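PDB 6ZYV: CIR protein, which is of unknown function but belongs to the PIR variant antigen family of malaria parasites, its ectodomain probably displayed on infected red blood cells. Local coordinates for residues K9-C12 / K13-K17; L93-S96 / Y97-Q101; H117-N121 / T122-S126; G138-D141 / K142-L146. The protein carries 5 engineered substitutions. One frame throughout, in Å; residues are numbered along the deposited sequence.

Contact 1 (K9-C12 / K13-K17); sequences KYVC and KDIKK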
loop_
_atom_site.group_PDB
_atom_site.type_symbol
_atom_site.label_atom_id
_atom_site.label_comp_id
_atom_site.label_asym_id
_atom_site.label_seq_id
_atom_site.Cartn_x
_atom_site.Cartn_y
_atom_site.Cartn_z
ATOM N N LYS A 9 -1.787 10.257 -4.184
ATOM C CA LYS A 9 -0.692 11.217 -4.260
ATOM C C LYS A 9 0.224 11.074 -3.017
ATOM O O LYS A 9 1.438 10.966 -3.159
ATOM C CB LYS A 9 -1.283 12.639 -4.338
ATOM C CG LYS A 9 -0.263 13.758 -4.343
ATOM C CD LYS A 9 -0.965 15.113 -4.406
ATOM C CE LYS A 9 0.006 16.276 -4.486
ATOM N NZ LYS A 9 -0.692 17.589 -4.355
ATOM N N TYR A 10 -0.390 10.894 -1.841
ATOM C CA TYR A 10 0.319 10.757 -0.577
ATOM C C TYR A 10 0.649 9.313 -0.255
ATOM O O TYR A 10 1.752 9.054 0.194
ATOM C CB TYR A 10 -0.472 11.401 0.575
ATOM C CG TYR A 10 -0.745 12.855 0.317
ATOM C CD1 TYR A 10 0.293 13.767 0.235
ATOM C CD2 TYR A 10 -2.037 13.303 0.041
ATOM C CE1 TYR A 10 0.049 15.109 -0.028
ATOM C CE2 TYR A 10 -2.288 14.628 -0.279
ATOM C CZ TYR A 10 -1.247 15.535 -0.293
ATOM O OH TYR A 10 -1.522 16.855 -0.585
ATOM N N VAL A 11 -0.273 8.370 -0.499
ATOM C CA VAL A 11 -0.047 6.942 -0.245
ATOM C C VAL A 11 1.172 6.436 -1.007
ATOM O O VAL A 11 2.039 5.792 -0.410
ATOM C CB VAL A 11 -1.323 6.143 -0.578
ATOM C CG1 VAL A 11 -1.077 4.635 -0.573
ATOM C CG2 VAL A 11 -2.454 6.513 0.368
ATOM N N CYS A 12 1.278 6.791 -2.306
ATOM C CA CYS A 12 2.396 6.393 -3.177
ATOM C C CYS A 12 3.721 6.977 -2.697
ATOM O O CYS A 12 4.761 6.314 -2.730
ATOM C CB CYS A 12 2.110 6.758 -4.635
ATOM S SG CYS A 12 0.744 5.825 -5.375
ATOM N N LYS A 13 3.678 8.209 -2.212
ATOM C CA LYS A 13 4.839 8.908 -1.682
ATOM C C LYS A 13 5.298 8.248 -0.385
ATOM O O LYS A 13 6.480 7.987 -0.218
ATOM C CB LYS A 13 4.425 10.374 -1.422
ATOM C CG LYS A 13 5.508 11.421 -1.525
ATOM C CD LYS A 13 4.899 12.694 -2.125
ATOM C CE LYS A 13 5.392 13.983 -1.532
ATOM N NZ LYS A 13 4.704 15.146 -2.173
ATOM N N ASP A 14 4.363 7.957 0.532
ATOM C CA ASP A 14 4.692 7.360 1.823
ATOM C C ASP A 14 5.242 5.959 1.686
ATOM O O ASP A 14 6.224 5.634 2.348
ATOM C CB ASP A 14 3.483 7.379 2.775
ATOM C CG ASP A 14 2.979 8.771 3.099
ATOM O OD1 ASP A 14 3.767 9.729 2.972
ATOM O OD2 ASP A 14 1.774 8.905 3.434
ATOM N N ILE A 15 4.661 5.150 0.785
ATOM C CA ILE A 15 5.155 3.791 0.573
ATOM C C ILE A 15 6.590 3.828 0.048
ATOM O O ILE A 15 7.457 3.130 0.588
ATOM C CB ILE A 15 4.202 2.944 -0.328
ATOM C CG1 ILE A 15 2.892 2.627 0.408
ATOM C CG2 ILE A 15 4.885 1.672 -0.789
ATOM C CD1 ILE A 15 1.832 1.931 -0.408
ATOM N N LYS A 16 6.869 4.713 -0.933
ATOM C CA LYS A 16 8.240 4.835 -1.437
ATOM C C LYS A 16 9.234 5.223 -0.327
ATOM O O LYS A 16 10.325 4.638 -0.219
ATOM C CB LYS A 16 8.353 5.793 -2.635
ATOM C CG LYS A 16 9.797 5.885 -3.170
ATOM C CD LYS A 16 9.955 5.315 -4.584
ATOM C CE LYS A 16 11.319 5.547 -5.210
ATOM N NZ LYS A 16 12.386 4.839 -4.448
ATOM N N LYS A 17 8.831 6.170 0.533
ATOM C CA LYS A 17 9.658 6.627 1.652
ATOM C C LYS A 17 10.009 5.450 2.598
ATOM O O LYS A 17 11.190 5.211 2.863
ATOM C CB LYS A 17 8.939 7.763 2.423
ATOM C CG LYS A 17 9.679 9.095 2.422
ATOM C CD LYS A 17 8.804 10.277 2.922
ATOM C CE LYS A 17 7.538 10.522 2.095
ATOM N NZ LYS A 17 6.528 11.385 2.801
#
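Val11 and Ile15, one turn apart on helix 8-20, run side by side and point the same way, with Val11 CG1 4.0 Å from Ile15 CD1. Ile15 CG1 is anti to its carbonyl carbon and beside its own N (chi1 -70°), which lays it along Val11 O at 3.4 Å and lets CD1 continue to Val11 CG1. This pair faces the helical bundle: Phe70 of helix 55-71 and Tyr87 and Tyr90 of helix 81-101 pack on Val11, while Tyr158 and Phe161 of helix 154-174 pack on Ile15. Beneath the side chains run regular i to i+4 bonds, including Asp14 N to Tyr10 O at 2.9 Å and Ile15 N to Val11 O at 3.0 Å. On another side of the helix, Asp14 OD1 takes a salt bridge from Lys17 NZ at 3.2 Å. Cys12 SG, beside its own backbone N, is bonded in a disulfide to Cys165 SG of helix 154-174, and Lys13 NZ pairs with Asp172 of the same helix. An apolar strip thus packs into the bundle, and the disulfide and the Lys13-Asp172 salt bridge reinforce its hold on helix 154-174.

Contact 2 (L93-S96 / Y97-Q101); sequences LWLS and YILNQ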
loop_
_atom_site.group_PDB
_atom_site.type_symbol
_atom_site.label_atom_id
_atom_site.label_comp_id
_atom_site.label_asym_id
_atom_site.label_seq_id
_atom_site.Cartn_x
_atom_site.Cartn_y
_atom_site.Cartn_z
ATOM N N LEU A 93 -1.616 -4.357 2.031
ATOM C CA LEU A 93 -1.161 -4.740 0.696
ATOM C C LEU A 93 0.362 -4.583 0.656
ATOM O O LEU A 93 1.051 -5.476 0.174
ATOM C CB LEU A 93 -1.822 -3.852 -0.388
ATOM C CG LEU A 93 -1.356 -4.100 -1.822
ATOM C CD1 LEU A 93 -1.680 -5.555 -2.253
ATOM C CD2 LEU A 93 -1.969 -3.048 -2.799
ATOM N N TRP A 94 0.896 -3.470 1.209
ATOM C CA TRP A 94 2.337 -3.240 1.270
ATOM C C TRP A 94 2.983 -4.313 2.144
ATOM O O TRP A 94 4.022 -4.864 1.775
ATOM C CB TRP A 94 2.648 -1.834 1.824
ATOM C CG TRP A 94 4.113 -1.598 2.080
ATOM C CD1 TRP A 94 5.073 -1.291 1.152
ATOM C CD2 TRP A 94 4.800 -1.727 3.347
ATOM N NE1 TRP A 94 6.294 -1.161 1.776
ATOM C CE2 TRP A 94 6.149 -1.417 3.125
ATOM C CE3 TRP A 94 4.388 -2.008 4.666
ATOM C CZ2 TRP A 94 7.098 -1.409 4.174
ATOM C CZ3 TRP A 94 5.329 -2.032 5.685
ATOM C CH2 TRP A 94 6.669 -1.740 5.436
ATOM N N LEU A 95 2.362 -4.626 3.294
ATOM C CA LEU A 95 2.861 -5.628 4.211
ATOM C C LEU A 95 2.938 -7.002 3.534
ATOM O O LEU A 95 3.933 -7.707 3.709
ATOM C CB LEU A 95 2.006 -5.651 5.486
ATOM C CG LEU A 95 2.502 -6.586 6.598
ATOM C CD1 LEU A 95 3.934 -6.264 7.004
ATOM C CD2 LEU A 95 1.546 -6.553 7.800
ATOM N N SER A 96 1.927 -7.354 2.711
ATOM C CA SER A 96 1.905 -8.616 1.958
ATOM C C SER A 96 3.055 -8.668 0.977
ATOM O O SER A 96 3.701 -9.700 0.844
ATOM C CB SER A 96 0.591 -8.770 1.202
ATOM O OG SER A 96 -0.464 -8.710 2.138
ATOM N N TYR A 97 3.322 -7.552 0.295
ATOM C CA TYR A 97 4.429 -7.429 -0.636
ATOM C C TYR A 97 5.764 -7.671 0.109
ATOM O O TYR A 97 6.585 -8.438 -0.374
ATOM C CB TYR A 97 4.379 -6.063 -1.368
ATOM C CG TYR A 97 5.732 -5.522 -1.757
ATOM C CD1 TYR A 97 6.412 -6.023 -2.857
ATOM C CD2 TYR A 97 6.361 -4.544 -0.990
ATOM C CE1 TYR A 97 7.676 -5.561 -3.193
ATOM C CE2 TYR A 97 7.641 -4.102 -1.290
ATOM C CZ TYR A 97 8.294 -4.599 -2.404
ATOM O OH TYR A 97 9.562 -4.147 -2.727
ATOM N N ILE A 98 5.974 -7.023 1.266
ATOM C CA ILE A 98 7.199 -7.169 2.058
ATOM C C ILE A 98 7.400 -8.612 2.514
ATOM O O ILE A 98 8.483 -9.168 2.333
ATOM C CB ILE A 98 7.175 -6.200 3.280
ATOM C CG1 ILE A 98 7.221 -4.744 2.808
ATOM C CG2 ILE A 98 8.310 -6.520 4.306
ATOM C CD1 ILE A 98 8.468 -4.374 2.068
ATOM N N LEU A 99 6.361 -9.225 3.074
ATOM C CA LEU A 99 6.452 -10.600 3.528
ATOM C C LEU A 99 6.705 -11.553 2.360
ATOM O O LEU A 99 7.493 -12.477 2.502
ATOM C CB LEU A 99 5.229 -11.001 4.367
ATOM C CG LEU A 99 5.033 -10.225 5.689
ATOM C CD1 LEU A 99 3.905 -10.831 6.500
ATOM C CD2 LEU A 99 6.308 -10.222 6.556
ATOM N N ASN A 100 6.124 -11.282 1.192
ATOM C CA ASN A 100 6.376 -12.086 0.002
ATOM C C ASN A 100 7.857 -11.957 -0.422
ATOM O O ASN A 100 8.458 -12.957 -0.817
ATOM C CB ASN A 100 5.442 -11.676 -1.143
ATOM C CG ASN A 100 5.624 -12.531 -2.370
ATOM O OD1 ASN A 100 6.168 -12.101 -3.384
ATOM N ND2 ASN A 100 5.208 -13.776 -2.282
ATOM N N GLN A 101 8.459 -10.762 -0.274
ATOM C CA GLN A 101 9.866 -10.546 -0.609
ATOM C C GLN A 101 10.796 -11.276 0.356
ATOM O O GLN A 101 11.752 -11.909 -0.082
ATOM C CB GLN A 101 10.225 -9.045 -0.601
ATOM C CG GLN A 101 9.475 -8.208 -1.628
ATOM C CD GLN A 101 9.928 -8.464 -3.042
ATOM O OE1 GLN A 101 9.409 -9.346 -3.739
ATOM N NE2 GLN A 101 10.908 -7.682 -3.501
#
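One face of the Trp94 indole carries Ile98 CG1, which sits 3.7 Å from the centroid of the six-membered ring and 21° off its normal, a CH-pi contact within helix 81-101 of this all-helical ectodomain. The methylene is displaced toward the rim, closest to Trp94 CE2 at 3.5 Å, and Ile98 CD1 projects past the rim of the indole, 3.9 Å from Trp94 NE1 and from Trp94 CZ2. Tyr97 meets the same indole differently: the ring planes are inclined at 48°, and Tyr97 CD2 comes within 4.1 Å of Trp94 CD1. Near the plane of the Tyr97 ring, at its edge, lies Trp94 O. The indole is swung alongside the next turn because Trp94 CG lies anti to the backbone N (chi1 173°), which carries the ring beside the carbonyl end and toward Ile98. Its nitrogen NE1 bonds to Asp19 OD1 of helix 8-20, which restrains the rotation of the ring, while Tyr97 stacks on Tyr158 of helix 154-174. Leu95 and Leu99 occupy a different side of the helix, where Leu110 and Phe113 of helix 110-118 pack. Ser96 turns OG back to Ile92 O in the preceding turn. In the main chain, Ile98 N bonds to Trp94 O at 3.0 Å.

Contact 3 (H117-N121 / T122-S126); sequences HIETN and TNYAS. Engineered in segment 122-126: Ala125 (natural residue Thr).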
loop_
_atom_site.group_PDB
_atom_site.type_symbol
_atom_site.label_atom_id
_atom_site.label_comp_id
_atom_site.label_asym_id
_atom_site.label_seq_id
_atom_site.Cartn_x
_atom_site.Cartn_y
_atom_site.Cartn_z
ATOM N N HIS A 117 4.081 -9.513 15.695
ATOM C CA HIS A 117 5.042 -8.427 15.506
ATOM C C HIS A 117 4.435 -7.052 15.408
ATOM O O HIS A 117 5.142 -6.082 15.678
ATOM C CB HIS A 117 5.943 -8.673 14.305
ATOM C CG HIS A 117 6.780 -9.899 14.438
ATOM N ND1 HIS A 117 7.910 -9.933 15.251
ATOM C CD2 HIS A 117 6.595 -11.123 13.899
ATOM C CE1 HIS A 117 8.375 -11.172 15.164
ATOM N NE2 HIS A 117 7.625 -11.920 14.349
ATOM N N ILE A 118 3.157 -6.937 15.033
ATOM C CA ILE A 118 2.534 -5.611 14.917
ATOM C C ILE A 118 1.712 -5.306 16.145
ATOM O O ILE A 118 1.936 -4.288 16.790
ATOM C CB ILE A 118 1.757 -5.451 13.588
ATOM C CG1 ILE A 118 2.750 -5.386 12.422
ATOM C CG2 ILE A 118 0.850 -4.220 13.617
ATOM C CD1 ILE A 118 2.215 -5.730 11.235
ATOM N N GLU A 119 0.799 -6.209 16.506
ATOM C CA GLU A 119 0.008 -6.038 17.723
ATOM C C GLU A 119 0.900 -6.083 18.994
ATOM O O GLU A 119 0.551 -5.507 20.009
ATOM C CB GLU A 119 -1.120 -7.063 17.769
ATOM C CG GLU A 119 -2.104 -6.830 16.639
ATOM C CD GLU A 119 -3.340 -7.706 16.657
ATOM O OE1 GLU A 119 -4.383 -7.263 16.121
ATOM O OE2 GLU A 119 -3.268 -8.832 17.204
ATOM N N THR A 120 2.099 -6.663 18.864
ATOM C CA THR A 120 3.123 -6.848 19.866
ATOM C C THR A 120 3.962 -5.551 20.065
ATOM O O THR A 120 4.541 -5.355 21.133
ATOM C CB THR A 120 3.865 -8.103 19.432
ATOM O OG1 THR A 120 3.284 -9.225 20.123
ATOM C CG2 THR A 120 5.340 -8.043 19.593
ATOM N N ASN A 121 4.006 -4.670 19.057
ATOM C CA ASN A 121 4.697 -3.396 19.144
ATOM C C ASN A 121 3.838 -2.448 19.991
ATOM O O ASN A 121 2.668 -2.208 19.684
ATOM C CB ASN A 121 4.873 -2.820 17.757
ATOM C CG ASN A 121 5.875 -1.722 17.678
ATOM O OD1 ASN A 121 5.993 -0.869 18.571
ATOM N ND2 ASN A 121 6.632 -1.721 16.601
ATOM N N THR A 122 4.428 -1.889 21.049
ATOM C CA THR A 122 3.698 -0.987 21.953
ATOM C C THR A 122 3.210 0.316 21.276
ATOM O O THR A 122 2.222 0.920 21.698
ATOM C CB THR A 122 4.547 -0.724 23.179
ATOM O OG1 THR A 122 3.742 -0.027 24.117
ATOM C CG2 THR A 122 5.836 0.047 22.857
ATOM N N ASN A 123 3.852 0.688 20.177
ATOM C CA ASN A 123 3.550 1.872 19.387
ATOM C C ASN A 123 2.322 1.758 18.504
ATOM O O ASN A 123 1.815 2.769 18.018
ATOM C CB ASN A 123 4.772 2.222 18.570
ATOM C CG ASN A 123 5.898 2.632 19.478
ATOM O OD1 ASN A 123 5.850 3.683 20.085
ATOM N ND2 ASN A 123 6.910 1.805 19.629
ATOM N N TYR A 124 1.845 0.525 18.281
ATOM C CA TYR A 124 0.676 0.270 17.477
ATOM C C TYR A 124 -0.586 0.738 18.233
ATOM O O TYR A 124 -1.390 1.479 17.675
ATOM C CB TYR A 124 0.607 -1.232 17.141
ATOM C CG TYR A 124 -0.582 -1.609 16.297
ATOM C CD1 TYR A 124 -0.714 -1.137 15.000
ATOM C CD2 TYR A 124 -1.559 -2.462 16.783
ATOM C CE1 TYR A 124 -1.794 -1.496 14.209
ATOM C CE2 TYR A 124 -2.644 -2.836 15.999
ATOM C CZ TYR A 124 -2.763 -2.342 14.716
ATOM O OH TYR A 124 -3.836 -2.679 13.928
ATOM N N ALA A 125 -0.735 0.346 19.505
ATOM C CA ALA A 125 -1.893 0.770 20.297
ATOM C C ALA A 125 -1.872 2.285 20.656
ATOM O O ALA A 125 -2.935 2.919 20.679
ATOM C CB ALA A 125 -1.996 -0.065 21.565
ATOM N N SER A 126 -0.678 2.867 20.877
ATOM C CA SER A 126 -0.603 4.274 21.273
ATOM C C SER A 126 -0.585 5.295 20.124
ATOM O O SER A 126 -1.012 6.432 20.337
ATOM C CB SER A 126 0.573 4.520 22.219
ATOM O OG SER A 126 1.776 3.893 21.808
HETATM O O HOH W 1 6.819 -3.246 22.063
#
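With CG anti to the backbone N (chi1 -164°), Asn121 swings its amide forward alongside the first turn of helix 122-127, and Asn123, whose CG lies beside its own backbone N (chi1 -66°), turns back to meet it. Two donors of Asn123 then grip Asn121 OD1: the backbone N at 3.1 Å, tilted from the plane of the accepting amide, and ND2 at 3.0 Å, lying in that plane. The two amides are themselves turned 72° against each other. The other end of the Asn121 amide is held as well, ND2 bonding to Tyr41 O and Ser60 OG, so both ends of this buried group are satisfied and its rotation is fixed. Tyr124 N bonds to Asn121 O at 3.2 Å. The Tyr124 side chain extends back to the end of the preceding helix, where Ile118 CG2 sits over one ring face, 3.9 Å from the centroid, in a CH-pi contact. Glu119 runs beside the same ring, its CG 4.1 Å from Tyr124 CE2, and sends OE1 on to Lys137; Tyr124 OH bonds to Tyr114 OH. Outside the turn, a water donates to Thr120 O and accepts from Thr122 N at 2.9 Å, bridging the bend. Asn121 closes the type I beta turn that starts at Ile118 and is at the same time the N-cap of helix 122-127: a tight turn joining two helices, closed by an asparagine cap.

Contact 4 (G138-D141 / K142-L146); sequences GIVD and KKIDL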
loop_
_atom_site.group_PDB
_atom_site.type_symbol
_atom_site.label_atom_id
_atom_site.label_comp_id
_atom_site.label_asym_id
_atom_site.label_seq_id
_atom_site.Cartn_x
_atom_site.Cartn_y
_atom_site.Cartn_z
ATOM N N GLY A 138 -11.676 -5.950 12.939
ATOM C CA GLY A 138 -12.472 -6.610 11.917
ATOM C C GLY A 138 -12.034 -6.198 10.530
ATOM O O GLY A 138 -11.964 -7.038 9.638
ATOM N N ILE A 139 -11.733 -4.904 10.340
ATOM C CA ILE A 139 -11.227 -4.360 9.082
ATOM C C ILE A 139 -9.876 -5.018 8.762
ATOM O O ILE A 139 -9.689 -5.506 7.657
ATOM C CB ILE A 139 -11.108 -2.809 9.165
ATOM C CG1 ILE A 139 -12.502 -2.154 9.171
ATOM C CG2 ILE A 139 -10.248 -2.248 8.029
ATOM C CD1 ILE A 139 -12.484 -0.601 9.373
ATOM N N VAL A 140 -8.944 -5.026 9.731
ATOM C CA VAL A 140 -7.626 -5.624 9.560
ATOM C C VAL A 140 -7.731 -7.110 9.208
ATOM O O VAL A 140 -7.069 -7.567 8.260
ATOM C CB VAL A 140 -6.752 -5.410 10.813
ATOM C CG1 VAL A 140 -5.488 -6.261 10.755
ATOM C CG2 VAL A 140 -6.414 -3.952 10.980
ATOM N N ASP A 141 -8.573 -7.846 9.949
ATOM C CA ASP A 141 -8.780 -9.267 9.697
ATOM C C ASP A 141 -9.331 -9.538 8.295
ATOM O O ASP A 141 -8.921 -10.514 7.670
ATOM C CB ASP A 141 -9.718 -9.879 10.743
ATOM C CG ASP A 141 -9.041 -10.227 12.040
ATOM O OD1 ASP A 141 -7.788 -10.436 12.025
ATOM O OD2 ASP A 141 -9.753 -10.294 13.084
ATOM N N LYS A 142 -10.268 -8.686 7.818
ATOM C CA LYS A 142 -10.847 -8.841 6.502
ATOM C C LYS A 142 -9.784 -8.598 5.452
ATOM O O LYS A 142 -9.721 -9.351 4.502
ATOM C CB LYS A 142 -12.008 -7.856 6.280
ATOM C CG LYS A 142 -13.260 -8.495 5.664
ATOM C CD LYS A 142 -13.098 -9.318 4.371
ATOM C CE LYS A 142 -14.184 -10.377 4.351
ATOM N NZ LYS A 142 -14.187 -11.295 3.165
ATOM N N LYS A 143 -8.933 -7.572 5.632
ATOM C CA LYS A 143 -7.871 -7.264 4.686
ATOM C C LYS A 143 -6.849 -8.392 4.633
ATOM O O LYS A 143 -6.435 -8.763 3.541
ATOM C CB LYS A 143 -7.227 -5.888 4.964
ATOM C CG LYS A 143 -8.196 -4.711 4.910
ATOM C CD LYS A 143 -8.871 -4.539 3.536
ATOM C CE LYS A 143 -9.857 -3.373 3.469
ATOM N NZ LYS A 143 -10.335 -3.088 2.061
ATOM N N ILE A 144 -6.503 -8.993 5.795
ATOM C CA ILE A 144 -5.570 -10.130 5.845
ATOM C C ILE A 144 -6.175 -11.345 5.117
ATOM O O ILE A 144 -5.498 -11.996 4.316
ATOM C CB ILE A 144 -5.161 -10.452 7.315
ATOM C CG1 ILE A 144 -4.213 -9.402 7.849
ATOM C CG2 ILE A 144 -4.575 -11.867 7.471
ATOM C CD1 ILE A 144 -4.035 -9.473 9.367
ATOM N N ASP A 145 -7.457 -11.593 5.340
ATOM C CA ASP A 145 -8.162 -12.692 4.695
ATOM C C ASP A 145 -8.247 -12.479 3.180
ATOM O O ASP A 145 -8.078 -13.427 2.419
ATOM C CB ASP A 145 -9.547 -12.876 5.311
ATOM C CG ASP A 145 -10.190 -14.197 4.954
ATOM O OD1 ASP A 145 -9.477 -15.233 4.983
ATOM O OD2 ASP A 145 -11.408 -14.204 4.638
ATOM N N LEU A 146 -8.434 -11.226 2.744
ATOM C CA LEU A 146 -8.450 -10.869 1.345
ATOM C C LEU A 146 -7.086 -11.117 0.711
ATOM O O LEU A 146 -7.049 -11.593 -0.411
ATOM C CB LEU A 146 -8.847 -9.412 1.156
ATOM C CG LEU A 146 -10.333 -9.151 1.180
ATOM C CD1 LEU A 146 -10.602 -7.660 1.230
ATOM C CD2 LEU A 146 -11.059 -9.877 0.001
#
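Ile144 reaches back toward Val140 along helix 134-149, and its atoms can be followed outward one by one. CB stands 3.6 Å from Val140 O, the oxygen that also accepts from Ile144 N at 2.9 Å. CG1 comes closer, 3.4 Å from Val140 O, since it lies anti to the carbonyl carbon of Ile144 (chi1 -73°) and so on the side of the preceding turn. The extended tip, CD1, ends 3.8 Å from Val140 CG1, and the two side chains run next to each other in the same direction. Together they face Tyr114 of helix 110-118; Leu110 of that helix adds to the cover of Ile144, and Ile92 of helix 81-101 packs on Val140. Lys143 takes another route: its CG rests 3.2 Å from Ile139 O, then the chain bends at chi2 and carries NZ to a salt bridge with Asp85 on helix 81-101. Ile139 touches Asp85 and Ala88 of that helix, so the aliphatic and charged contacts lie close together there. Lys142 N and Asp145 N continue the i to i+4 ladder on Gly138 O and Asp141 O, each 3.0 Å long. The chemistry implies an amphipathic helix: branched apolar side chains pack against two neighbouring helices, and a lysine at their border adds an ionic link to one of them.

How the contacts relate
The four contacts follow in series along the chain and form a chain of touches through the helical bundle. Contact 1 meets contact 2 where Ile15 CG2 packs 3.5 Å from Trp94 CD1, joining helix 8-20 to helix 81-101. Contact 2 passes to contact 3 through Leu95 CD2 and Ile118 CD1, 3.6 Å apart, and contact 3 reaches contact 4 where Tyr124 OH lies 4.1 Å from Val140 CG2. Contacts 2 and 4 do not touch: their centres are about 15 Å apart and their nearest atoms about 6 Å, with contact 3 touching both. Contacts 1 and 3 are about 22 Å apart between centres, contact 3 lying farther from the middle of the chain.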